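Local coordinates for beta-N-acetylhexosaminidase (Akkermansia muciniphila, PDB 6JEB), which hydrolyses terminal non-reducing N-acetylhexosamine residues from N-glycans, chitobiose and related beta-linked glycans as a family 20 glycoside hydrolase, at residues K21-L26 against Q46-A51; L41-Q46 against E77-G82; L136-Y141 against F240-D245; F235-F240 against A294-K299. One frame throughout, in Å; residues are numbered along the deposited sequence.

Contact 1. Residues K21-L26 against Q46-A51; sequences KTLQLL and QGAHLA
Leu26 and Ala48 meet first through their backbones: the amide N of Leu26 donates to Ala48 O at 2.7 Å. Two residues earlier, Gln24 O accepts from Ala48 N at 2.8 Å. Ala48 thus gives and receives one bond, and Leu25 pairs with it as a parallel bridge whose two side chains lie on the same face of the sheet. There the CD1 methyl of Leu25 reaches past Ala48 CB to Leu50 CB, 4.0 Å away, because CG stands anti to the backbone N (chi1 -163°). The Leu26 side chain points at segment 46-51 and lies over Gly47 and His49. Its CB lies 3.6 Å from His49 CE1 and its CD1 3.6 Å from His49 NE2, the leucine running obliquely across the imidazole, while the same CD1 also touches Gln46 O at 3.5 Å. This is the parallel pairing of strands 25-30 and 47-52 in the mixed sheet of the N-terminal domain of the family 20 hexosaminidases. Gly47, with backbone angles suited to a residue without a side chain, allows Gln24 O to come within 3.3 Å of its CA. Before the strand, Thr22 OG1 accepts from Gln24 N in an ST turn, and Thr22 CG2 rests on the Gln46 carbonyl. Farther out, His49 ND1 is hydrogen-bonded to Ser27 OG, which helps fix the ring's rotation, and Leu23, Leu25 and Leu50 pack against helix 55-73.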
loop_
_atom_site.group_PDB
_atom_site.type_symbol
_atom_site.label_atom_id
_atom_site.label_comp_id
_atom_site.label_asym_id
_atom_site.label_seq_id
_atom_site.Cartn_x
_atom_site.Cartn_y
_atom_site.Cartn_z
ATOM N N LYS A 21 26.408 -26.360 0.178
ATOM C CA LYS A 21 25.291 -27.259 -0.076
ATOM C C LYS A 21 24.370 -27.374 1.127
ATOM O O LYS A 21 23.451 -28.203 1.127
ATOM C CB LYS A 21 25.785 -28.634 -0.529
ATOM C CG LYS A 21 26.356 -28.613 -1.932
ATOM C CD LYS A 21 26.885 -29.968 -2.354
ATOM C CE LYS A 21 27.495 -29.881 -3.742
ATOM N NZ LYS A 21 28.048 -31.180 -4.197
ATOM N N THR A 22 24.598 -26.559 2.150
ATOM C CA THR A 22 23.716 -26.470 3.295
ATOM C C THR A 22 23.590 -25.008 3.680
ATOM O O THR A 22 24.517 -24.216 3.484
ATOM C CB THR A 22 24.238 -27.289 4.489
ATOM O OG1 THR A 22 23.343 -27.130 5.595
ATOM C CG2 THR A 22 25.635 -26.834 4.903
ATOM N N LEU A 23 22.416 -24.654 4.196
ATOM C CA LEU A 23 22.151 -23.320 4.717
ATOM C C LEU A 23 21.684 -23.381 6.164
ATOM O O LEU A 23 20.995 -22.470 6.636
ATOM C CB LEU A 23 21.159 -22.570 3.823
ATOM C CG LEU A 23 21.780 -22.021 2.537
ATOM C CD1 LEU A 23 20.715 -21.709 1.492
ATOM C CD2 LEU A 23 22.632 -20.784 2.841
ATOM N N GLN A 24 22.045 -24.452 6.868
ATOM C CA GLN A 24 21.777 -24.558 8.292
ATOM C C GLN A 24 22.304 -23.324 9.003
ATOM O O GLN A 24 23.433 -22.893 8.773
ATOM C CB GLN A 24 22.473 -25.807 8.843
ATOM C CG GLN A 24 22.481 -25.899 10.358
ATOM C CD GLN A 24 23.351 -27.040 10.872
ATOM O OE1 GLN A 24 23.568 -28.031 10.174
ATOM N NE2 GLN A 24 23.854 -26.900 12.099
ATOM N N LEU A 25 21.476 -22.746 9.857
ATOM C CA LEU A 25 21.856 -21.529 10.559
ATOM C C LEU A 25 22.766 -21.907 11.728
ATOM O O LEU A 25 22.327 -22.560 12.681
ATOM C CB LEU A 25 20.593 -20.808 11.010
ATOM C CG LEU A 25 20.719 -19.349 11.411
ATOM C CD1 LEU A 25 21.423 -18.522 10.326
ATOM C CD2 LEU A 25 19.337 -18.775 11.741
ATOM N N LEU A 26 24.039 -21.503 11.650
ATOM C CA LEU A 26 25.040 -21.843 12.657
ATOM C C LEU A 26 25.118 -20.821 13.779
ATOM O O LEU A 26 25.515 -21.167 14.903
ATOM C CB LEU A 26 26.423 -21.940 12.008
ATOM C CG LEU A 26 26.576 -22.979 10.899
ATOM C CD1 LEU A 26 27.954 -22.864 10.257
ATOM C CD2 LEU A 26 26.351 -24.369 11.473
ATOM N N GLN A 46 29.868 -24.823 5.740
ATOM C CA GLN A 46 29.330 -25.493 6.913
ATOM C C GLN A 46 27.940 -25.000 7.289
ATOM O O GLN A 46 27.287 -25.622 8.134
ATOM C CB GLN A 46 30.270 -25.298 8.109
ATOM C CG GLN A 46 31.672 -25.888 7.922
ATOM C CD GLN A 46 32.584 -25.031 7.050
ATOM O OE1 GLN A 46 32.484 -23.805 7.034
ATOM N NE2 GLN A 46 33.486 -25.683 6.323
ATOM N N GLY A 47 27.476 -23.910 6.693
ATOM C CA GLY A 47 26.215 -23.309 7.053
ATOM C C GLY A 47 26.340 -21.801 7.090
ATOM O O GLY A 47 27.365 -21.225 6.717
ATOM N N ALA A 48 25.277 -21.157 7.553
ATOM C CA ALA A 48 25.139 -19.716 7.459
ATOM C C ALA A 48 25.220 -19.067 8.833
ATOM O O ALA A 48 24.816 -19.651 9.842
ATOM C CB ALA A 48 23.801 -19.356 6.808
ATOM N N HIS A 49 25.737 -17.843 8.857
ATOM C CA HIS A 49 25.826 -17.043 10.070
ATOM C C HIS A 49 25.052 -15.754 9.859
ATOM O O HIS A 49 25.310 -15.029 8.891
ATOM C CB HIS A 49 27.283 -16.695 10.366
ATOM C CG HIS A 49 28.152 -17.892 10.566
ATOM N ND1 HIS A 49 28.287 -18.512 11.789
ATOM C CD2 HIS A 49 28.925 -18.591 9.700
ATOM C CE1 HIS A 49 29.116 -19.536 11.670
ATOM N NE2 HIS A 49 29.517 -19.605 10.413
ATOM N N LEU A 50 24.114 -15.468 10.758
ATOM C CA LEU A 50 23.305 -14.260 10.678
ATOM C C LEU A 50 23.665 -13.326 11.825
ATOM O O LEU A 50 23.664 -13.734 12.989
ATOM C CB LEU A 50 21.815 -14.604 10.720
ATOM C CG LEU A 50 20.865 -13.403 10.643
ATOM C CD1 LEU A 50 21.021 -12.628 9.347
ATOM C CD2 LEU A 50 19.427 -13.880 10.795
ATOM N N ALA A 51 23.992 -12.084 11.492
ATOM C CA ALA A 51 24.147 -11.014 12.466
ATOM C C ALA A 51 23.155 -9.925 12.093
ATOM O O ALA A 51 22.938 -9.662 10.910
ATOM C CB ALA A 51 25.567 -10.439 12.419
#

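Contact 2. Residues L41-Q46 against E77-G82; sequences LTVTPQ and EGIPCG
Val43 and Gly82 form an antiparallel hydrogen-bonded pair. Val43 N donates to Gly82 O at 2.8 Å, and Gly82 N returns a bond of 3.1 Å to Val43 O. Cys81, next to the pair, can be followed outward from its backbone. Its CB presses on Val43 O at only 3.1 Å, a tight approach beside the bond from Gly82. With SG anti to the carbonyl carbon (chi1 -69°), the sulfur passes on to the end of the opposite strand, 3.6 Å from Thr44 C and 3.5 Å from Pro45 CD, with the ring's CG a little farther off. Glu18 and Ala20 also touch this cysteine. Val43 sends CG1 to Pro80 O at 3.7 Å and more loosely to the Ile79 CD1 methyl; Leu68 of helix 55-73 packs on the same valine. At the other end of the pairing, Thr42 lays CA and CG2 against Gly82 O, its CA making a C-H...O contact of 3.4 Å. The two short strand segments diverge strongly from antiparallel, at 123°. Such a twisted antiparallel pairing, here of strands 39-44 and 79-86 with a helix against the sheet, belongs to the alpha/beta N-terminal domain that precedes the catalytic barrel in family 20 hexosaminidases.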
loop_
_atom_site.group_PDB
_atom_site.type_symbol
_atom_site.label_atom_id
_atom_site.label_comp_id
_atom_site.label_asym_id
_atom_site.label_seq_id
_atom_site.Cartn_x
_atom_site.Cartn_y
_atom_site.Cartn_z
ATOM N N LEU A 41 24.724 -11.521 6.533
ATOM C CA LEU A 41 24.503 -12.955 6.400
ATOM C C LEU A 41 25.701 -13.540 5.678
ATOM O O LEU A 41 25.996 -13.148 4.546
ATOM C CB LEU A 41 23.213 -13.225 5.628
ATOM C CG LEU A 41 22.835 -14.692 5.424
ATOM C CD1 LEU A 41 22.567 -15.392 6.752
ATOM C CD2 LEU A 41 21.617 -14.785 4.525
ATOM N N THR A 42 26.401 -14.460 6.336
ATOM C CA THR A 42 27.598 -15.081 5.779
ATOM C C THR A 42 27.288 -16.535 5.457
ATOM O O THR A 42 26.869 -17.299 6.336
ATOM C CB THR A 42 28.769 -14.967 6.755
ATOM O OG1 THR A 42 28.984 -13.582 7.058
ATOM C CG2 THR A 42 30.045 -15.553 6.141
ATOM N N VAL A 43 27.485 -16.909 4.198
ATOM C CA VAL A 43 27.239 -18.261 3.714
ATOM C C VAL A 43 28.586 -18.966 3.619
ATOM O O VAL A 43 29.483 -18.503 2.902
ATOM C CB VAL A 43 26.527 -18.226 2.351
ATOM C CG1 VAL A 43 26.380 -19.634 1.766
ATOM C CG2 VAL A 43 25.165 -17.539 2.484
ATOM N N THR A 44 28.747 -20.060 4.361
ATOM C CA THR A 44 29.965 -20.860 4.380
ATOM C C THR A 44 29.629 -22.302 4.011
ATOM O O THR A 44 28.458 -22.694 4.042
ATOM C CB THR A 44 30.628 -20.844 5.772
ATOM O OG1 THR A 44 29.963 -21.775 6.640
ATOM C CG2 THR A 44 30.614 -19.441 6.386
ATOM N N PRO A 45 30.626 -23.129 3.672
ATOM C CA PRO A 45 30.311 -24.533 3.354
ATOM C C PRO A 45 29.697 -25.297 4.512
ATOM O O PRO A 45 29.069 -26.342 4.289
ATOM C CB PRO A 45 31.672 -25.121 2.957
ATOM C CG PRO A 45 32.476 -23.935 2.504
ATOM C CD PRO A 45 32.049 -22.824 3.424
ATOM N N GLN A 46 29.868 -24.823 5.740
ATOM C CA GLN A 46 29.330 -25.493 6.913
ATOM C C GLN A 46 27.940 -25.000 7.289
ATOM O O GLN A 46 27.287 -25.622 8.134
ATOM C CB GLN A 46 30.270 -25.298 8.109
ATOM C CG GLN A 46 31.672 -25.888 7.922
ATOM C CD GLN A 46 32.584 -25.031 7.050
ATOM O OE1 GLN A 46 32.484 -23.805 7.034
ATOM N NE2 GLN A 46 33.486 -25.683 6.323
ATOM N N GLU A 77 23.969 -28.610 -7.125
ATOM C CA GLU A 77 25.406 -28.372 -7.139
ATOM C C GLU A 77 25.850 -27.399 -6.056
ATOM O O GLU A 77 27.058 -27.225 -5.862
ATOM C CB GLU A 77 25.844 -27.849 -8.510
ATOM C CG GLU A 77 25.432 -26.409 -8.803
ATOM C CD GLU A 77 24.054 -26.291 -9.440
ATOM O OE1 GLU A 77 23.245 -27.241 -9.331
ATOM O OE2 GLU A 77 23.784 -25.236 -10.058
ATOM N N GLY A 78 24.916 -26.769 -5.351
ATOM C CA GLY A 78 25.236 -25.816 -4.310
ATOM C C GLY A 78 25.186 -24.382 -4.807
ATOM O O GLY A 78 25.075 -24.100 -6.004
ATOM N N ILE A 79 25.274 -23.462 -3.855
ATOM C CA ILE A 79 25.265 -22.031 -4.148
ATOM C C ILE A 79 26.609 -21.465 -3.718
ATOM O O ILE A 79 27.330 -22.080 -2.914
ATOM C CB ILE A 79 24.086 -21.308 -3.453
ATOM C CG1 ILE A 79 24.261 -21.334 -1.930
ATOM C CG2 ILE A 79 22.748 -21.903 -3.895
ATOM C CD1 ILE A 79 23.270 -20.448 -1.194
ATOM N N PRO A 80 26.985 -20.290 -4.226
ATOM C CA PRO A 80 28.259 -19.696 -3.810
ATOM C C PRO A 80 28.238 -19.338 -2.336
ATOM O O PRO A 80 27.200 -18.986 -1.767
ATOM C CB PRO A 80 28.369 -18.429 -4.665
ATOM C CG PRO A 80 27.360 -18.556 -5.724
ATOM C CD PRO A 80 26.306 -19.492 -5.262
ATOM N N CYS A 81 29.408 -19.426 -1.719
ATOM C CA CYS A 81 29.614 -18.817 -0.420
ATOM C C CYS A 81 29.816 -17.315 -0.596
ATOM O O CYS A 81 30.057 -16.823 -1.702
ATOM C CB CYS A 81 30.824 -19.448 0.263
ATOM S SG CYS A 81 30.519 -21.158 0.757
ATOM N N GLY A 82 29.694 -16.579 0.499
ATOM C CA GLY A 82 29.820 -15.139 0.403
ATOM C C GLY A 82 29.311 -14.450 1.648
ATOM O O GLY A 82 28.898 -15.088 2.623
#

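Contact 3. Residues L136-Y141 against F240-D245; sequences LPVPGY and FNELKD
The flat carboxylate of Glu242 is covered on one face by the Pro139 ring, the two side chains approaching from opposite directions. Pro139 CD sits 3.3 Å from the carboxylate carbon CD and at similar distances from its two oxygens, 3.5 Å to Glu242 OE1 and 3.6 Å to Glu242 OE2, so this ring carbon lies over the face of the carboxylate; the ring's CG lies farther along, toward OE2. The contact belongs to the catalytic (beta/alpha)8 barrel, where the loop after strand 123-127 packs against helix 230-246. Pro139 occupies the second position of a type II beta turn from Val138 to Tyr141, closed by the bond from Tyr141 N to Val138 O, and Gly140 takes the third. Glu242 reaches the turn by a bent chain: its CG stands anti to the carbonyl carbon, and a further bend at chi2 (-53°) carries the carboxylate across the proline. Its polar end is held chiefly from outside, by a salt bridge from OE1 to Lys167 NZ. The positive charge would be expected to stabilise the ionised form of Glu242. Deeper in, Leu136 and Leu243 close the apolar side of the contact, the paired methyls of Leu136 set about Leu243 CD2, with Leu136 CD2 3.9 Å from it. Val138 adds CG1 against Glu242 CG, 4.2 Å away. One water bridges the two segments, donating to Pro137 O at 2.8 Å and to Glu242 OE1 at 2.8 Å.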
loop_
_atom_site.group_PDB
_atom_site.type_symbol
_atom_site.label_atom_id
_atom_site.label_comp_id
_atom_site.label_asym_id
_atom_site.label_seq_id
_atom_site.Cartn_x
_atom_site.Cartn_y
_atom_site.Cartn_z
ATOM N N LEU A 136 -15.098 -1.663 7.437
ATOM C CA LEU A 136 -14.696 -1.559 8.835
ATOM C C LEU A 136 -15.925 -1.526 9.727
ATOM O O LEU A 136 -16.720 -0.580 9.620
ATOM C CB LEU A 136 -13.887 -0.284 9.052
ATOM C CG LEU A 136 -13.488 -0.069 10.515
ATOM C CD1 LEU A 136 -12.248 -0.890 10.896
ATOM C CD2 LEU A 136 -13.267 1.412 10.822
ATOM N N PRO A 137 -16.106 -2.479 10.639
ATOM C CA PRO A 137 -17.236 -2.385 11.574
ATOM C C PRO A 137 -16.975 -1.310 12.618
ATOM O O PRO A 137 -15.846 -1.128 13.081
ATOM C CB PRO A 137 -17.276 -3.780 12.209
ATOM C CG PRO A 137 -15.832 -4.215 12.192
ATOM C CD PRO A 137 -15.267 -3.666 10.897
ATOM N N VAL A 138 -18.027 -0.573 12.970
ATOM C CA VAL A 138 -17.915 0.477 13.983
ATOM C C VAL A 138 -19.079 0.343 14.952
ATOM O O VAL A 138 -20.237 0.562 14.557
ATOM C CB VAL A 138 -17.890 1.889 13.364
ATOM C CG1 VAL A 138 -17.654 2.927 14.453
ATOM C CG2 VAL A 138 -16.828 2.005 12.279
ATOM N N PRO A 139 -18.829 0.008 16.216
ATOM C CA PRO A 139 -19.920 -0.064 17.194
ATOM C C PRO A 139 -20.693 1.245 17.245
ATOM O O PRO A 139 -20.115 2.339 17.215
ATOM C CB PRO A 139 -19.192 -0.341 18.514
ATOM C CG PRO A 139 -17.926 -1.043 18.096
ATOM C CD PRO A 139 -17.535 -0.397 16.795
ATOM N N GLY A 140 -22.018 1.122 17.292
ATOM C CA GLY A 140 -22.902 2.265 17.287
ATOM C C GLY A 140 -23.361 2.709 15.917
ATOM O O GLY A 140 -24.227 3.592 15.829
ATOM N N TYR A 141 -22.815 2.136 14.845
ATOM C CA TYR A 141 -23.184 2.509 13.477
ATOM C C TYR A 141 -23.518 1.248 12.694
ATOM O O TYR A 141 -22.809 0.874 11.753
ATOM C CB TYR A 141 -22.091 3.358 12.819
ATOM C CG TYR A 141 -21.941 4.663 13.566
ATOM C CD1 TYR A 141 -22.748 5.751 13.262
ATOM C CD2 TYR A 141 -21.052 4.779 14.628
ATOM C CE1 TYR A 141 -22.651 6.937 13.975
ATOM C CE2 TYR A 141 -20.946 5.951 15.346
ATOM C CZ TYR A 141 -21.745 7.030 15.015
ATOM O OH TYR A 141 -21.647 8.202 15.729
ATOM N N PHE A 240 -12.253 6.431 14.684
ATOM C CA PHE A 240 -10.859 6.515 15.099
ATOM C C PHE A 240 -10.610 5.767 16.404
ATOM O O PHE A 240 -9.514 5.228 16.600
ATOM C CB PHE A 240 -10.420 7.976 15.219
ATOM C CG PHE A 240 -10.488 8.753 13.927
ATOM C CD1 PHE A 240 -10.530 8.114 12.698
ATOM C CD2 PHE A 240 -10.515 10.142 13.955
ATOM C CE1 PHE A 240 -10.592 8.848 11.514
ATOM C CE2 PHE A 240 -10.577 10.884 12.784
ATOM C CZ PHE A 240 -10.617 10.235 11.558
ATOM N N ASN A 241 -11.593 5.738 17.311
ATOM C CA ASN A 241 -11.439 4.947 18.529
ATOM C C ASN A 241 -11.301 3.462 18.207
ATOM O O ASN A 241 -10.484 2.760 18.819
ATOM C CB ASN A 241 -12.609 5.204 19.483
ATOM C CG ASN A 241 -12.523 6.563 20.158
ATOM O OD1 ASN A 241 -11.445 7.152 20.261
ATOM N ND2 ASN A 241 -13.661 7.063 20.630
ATOM N N GLU A 242 -12.081 2.964 17.240
ATOM C CA GLU A 242 -11.915 1.573 16.825
ATOM C C GLU A 242 -10.537 1.347 16.231
ATOM O O GLU A 242 -9.891 0.330 16.507
ATOM C CB GLU A 242 -12.978 1.177 15.799
ATOM C CG GLU A 242 -14.359 1.124 16.370
ATOM C CD GLU A 242 -14.423 0.243 17.599
ATOM O OE1 GLU A 242 -14.125 -0.967 17.476
ATOM O OE2 GLU A 242 -14.760 0.766 18.681
ATOM N N LEU A 243 -10.068 2.287 15.406
ATOM C CA LEU A 243 -8.746 2.133 14.810
ATOM C C LEU A 243 -7.661 2.135 15.878
ATOM O O LEU A 243 -6.668 1.411 15.757
ATOM C CB LEU A 243 -8.502 3.230 13.779
ATOM C CG LEU A 243 -9.469 3.262 12.587
ATOM C CD1 LEU A 243 -9.059 4.357 11.602
ATOM C CD2 LEU A 243 -9.555 1.899 11.900
ATOM N N LYS A 244 -7.834 2.942 16.931
ATOM C CA LYS A 244 -6.876 2.944 18.037
ATOM C C LYS A 244 -6.806 1.572 18.702
ATOM O O LYS A 244 -5.716 1.088 19.044
ATOM C CB LYS A 244 -7.267 4.023 19.054
ATOM C CG LYS A 244 -6.383 4.080 20.288
ATOM C CD LYS A 244 -5.003 4.592 19.963
ATOM C CE LYS A 244 -4.152 4.714 21.229
ATOM N NZ LYS A 244 -2.810 5.309 20.968
ATOM N N ASP A 245 -7.962 0.931 18.884
ATOM C CA ASP A 245 -7.973 -0.382 19.511
ATOM C C ASP A 245 -7.360 -1.444 18.604
ATOM O O ASP A 245 -6.643 -2.329 19.087
ATOM C CB ASP A 245 -9.402 -0.754 19.902
ATOM C CG ASP A 245 -9.459 -1.990 20.760
ATOM O OD1 ASP A 245 -8.723 -2.047 21.765
ATOM O OD2 ASP A 245 -10.244 -2.897 20.440
HETATM O O HOH W 1 -14.753 -2.525 15.275
#

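Contact 4. Residues F235-F240 against A294-K299; sequences FYASVF and AALLAK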
loop_
_atom_site.group_PDB
_atom_site.type_symbol
_atom_site.label_atom_id
_atom_site.label_comp_id
_atom_site.label_asym_id
_atom_site.label_seq_id
_atom_site.Cartn_x
_atom_site.Cartn_y
_atom_site.Cartn_z
ATOM N N PHE A 235 -19.226 10.524 14.540
ATOM C CA PHE A 235 -18.971 9.299 13.789
ATOM C C PHE A 235 -17.476 9.063 13.626
ATOM O O PHE A 235 -16.968 7.982 13.943
ATOM C CB PHE A 235 -19.650 9.381 12.419
ATOM C CG PHE A 235 -19.293 8.248 11.492
ATOM C CD1 PHE A 235 -19.725 6.955 11.758
ATOM C CD2 PHE A 235 -18.548 8.482 10.348
ATOM C CE1 PHE A 235 -19.408 5.908 10.902
ATOM C CE2 PHE A 235 -18.230 7.437 9.475
ATOM C CZ PHE A 235 -18.658 6.153 9.753
ATOM N N TYR A 236 -16.745 10.065 13.130
ATOM C CA TYR A 236 -15.320 9.835 12.905
ATOM C C TYR A 236 -14.560 9.627 14.209
ATOM O O TYR A 236 -13.585 8.868 14.230
ATOM C CB TYR A 236 -14.711 10.942 12.043
ATOM C CG TYR A 236 -15.088 10.814 10.582
ATOM C CD1 TYR A 236 -14.914 9.617 9.894
ATOM C CD2 TYR A 236 -15.614 11.891 9.890
ATOM C CE1 TYR A 236 -15.258 9.502 8.556
ATOM C CE2 TYR A 236 -15.959 11.789 8.559
ATOM C CZ TYR A 236 -15.776 10.590 7.894
ATOM O OH TYR A 236 -16.118 10.483 6.561
ATOM N N ALA A 237 -14.980 10.272 15.303
ATOM C CA ALA A 237 -14.365 9.969 16.593
ATOM C C ALA A 237 -14.553 8.500 16.950
ATOM O O ALA A 237 -13.622 7.848 17.440
ATOM C CB ALA A 237 -14.924 10.877 17.695
ATOM N N SER A 238 -15.747 7.953 16.686
ATOM C CA SER A 238 -15.986 6.535 16.950
ATOM C C SER A 238 -15.146 5.659 16.037
ATOM O O SER A 238 -14.601 4.642 16.480
ATOM C CB SER A 238 -17.463 6.199 16.765
ATOM O OG SER A 238 -18.264 6.947 17.656
ATOM N N VAL A 239 -15.063 6.019 14.751
ATOM C CA VAL A 239 -14.214 5.281 13.818
ATOM C C VAL A 239 -12.780 5.259 14.326
ATOM O O VAL A 239 -12.139 4.203 14.398
ATOM C CB VAL A 239 -14.299 5.897 12.411
ATOM C CG1 VAL A 239 -13.266 5.253 11.486
ATOM C CG2 VAL A 239 -15.701 5.745 11.846
ATOM N N PHE A 240 -12.253 6.431 14.684
ATOM C CA PHE A 240 -10.859 6.515 15.099
ATOM C C PHE A 240 -10.610 5.767 16.404
ATOM O O PHE A 240 -9.514 5.228 16.600
ATOM C CB PHE A 240 -10.420 7.976 15.219
ATOM C CG PHE A 240 -10.488 8.753 13.927
ATOM C CD1 PHE A 240 -10.530 8.114 12.698
ATOM C CD2 PHE A 240 -10.515 10.142 13.955
ATOM C CE1 PHE A 240 -10.592 8.848 11.514
ATOM C CE2 PHE A 240 -10.577 10.884 12.784
ATOM C CZ PHE A 240 -10.617 10.235 11.558
ATOM N N ALA A 294 -7.348 15.860 12.061
ATOM C CA ALA A 294 -6.051 15.575 12.669
ATOM C C ALA A 294 -6.074 15.825 14.173
ATOM O O ALA A 294 -5.414 15.109 14.938
ATOM C CB ALA A 294 -4.963 16.416 11.999
ATOM N N ALA A 295 -6.823 16.840 14.619
ATOM C CA ALA A 295 -6.933 17.088 16.054
ATOM C C ALA A 295 -7.646 15.939 16.755
ATOM O O ALA A 295 -7.262 15.551 17.866
ATOM C CB ALA A 295 -7.649 18.411 16.314
ATOM N N LEU A 296 -8.682 15.380 16.121
ATOM C CA LEU A 296 -9.342 14.201 16.679
ATOM C C LEU A 296 -8.365 13.041 16.792
ATOM O O LEU A 296 -8.307 12.359 17.821
ATOM C CB LEU A 296 -10.523 13.789 15.804
ATOM C CG LEU A 296 -11.900 14.387 16.039
ATOM C CD1 LEU A 296 -12.897 13.665 15.145
ATOM C CD2 LEU A 296 -12.300 14.274 17.504
ATOM N N LEU A 297 -7.600 12.792 15.725
ATOM C CA LEU A 297 -6.597 11.732 15.763
ATOM C C LEU A 297 -5.584 11.964 16.878
ATOM O O LEU A 297 -5.198 11.025 17.581
ATOM C CB LEU A 297 -5.886 11.646 14.416
ATOM C CG LEU A 297 -6.722 11.143 13.235
ATOM C CD1 LEU A 297 -5.982 11.361 11.910
ATOM C CD2 LEU A 297 -7.068 9.661 13.424
ATOM N N ALA A 298 -5.139 13.211 17.049
ATOM C CA ALA A 298 -4.112 13.498 18.046
ATOM C C ALA A 298 -4.573 13.160 19.459
ATOM O O ALA A 298 -3.747 12.816 20.312
ATOM C CB ALA A 298 -3.671 14.958 17.938
ATOM N N LYS A 299 -5.880 13.238 19.725
ATOM C CA LYS A 299 -6.390 12.861 21.041
ATOM C C LYS A 299 -6.126 11.392 21.356
ATOM O O LYS A 299 -6.075 11.011 22.532
ATOM C CB LYS A 299 -7.888 13.145 21.124
ATOM C CG LYS A 299 -8.246 14.580 21.446
ATOM C CD LYS A 299 -9.745 14.806 21.302
ATOM C CE LYS A 299 -10.545 13.565 21.694
ATOM N NZ LYS A 299 -11.237 13.686 23.010
#
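Helix segments 235-240 and 294-299 run in broadly the same direction, their axes 39° apart and 10.0 Å apart at closest approach, with Ala237 facing Leu296 and Phe240 facing Leu297. With its CG anti to the carbonyl carbon (chi1 -62°), Phe240 lays its ring between the two helices, where it meets both Leu296 and Leu297. Leu297 CD2 sits over the centre of one face, 3.6 Å from the centroid and 14° off the ring normal, a CH-pi contact. The two side chains cross at about a right angle, so a single methyl points into the ring while Leu297 CG leans over its CD2-CE2 side. On the opposite face lies Tyr236 O, 3.1 Å above the ring plane and offset toward the rim; this oxygen also accepts the helical hydrogen bond from Phe240 N. Leu296 comes to the edge instead, its CB near the ring plane and 4.1 Å from Phe240 CD2. Its CD1 continues toward the other helix, reaching Ala237 N at 4.0 Å and Ala237 CB at 4.3 Å; the branch lies against the alanine methyl and the helix backbone. No hydrogen bond joins the segments. Around this apolar seam, Leu297 also packs on Pro304 of strand 303-307, while the Tyr236 side chain turns away toward Met190, Asn194 and Leu197, about 9 Å from the side chain of catalytic His193. Packing of neighbouring helices, here 230-246 and 282-299, around a parallel strand core forms the outer helical layer of a TIM barrel, the fold of the family 20 catalytic domain.

Contacts 1 and 2 build one sheet in the N-terminal domain, whereas contacts 3 and 4 share helix 230-246 in the catalytic barrel; the two pairs lie far apart, with contacts 1 and 3 about 30 Å apart at their nearest atoms. Contact 2 is buried and contact 1 only partly so, yet both depend on backbone hydrogen bonds, and His49 N probably bonds to Thr42 O to join them. Along helix 230-246 the chemistry changes: contact 4 is buried and joined through apolar side chains, with no hydrogen bond between its segments, while contact 3, partly buried, adds a water and a charged carboxylate. Val239 meets Leu136 and Val138 where these two adjoin.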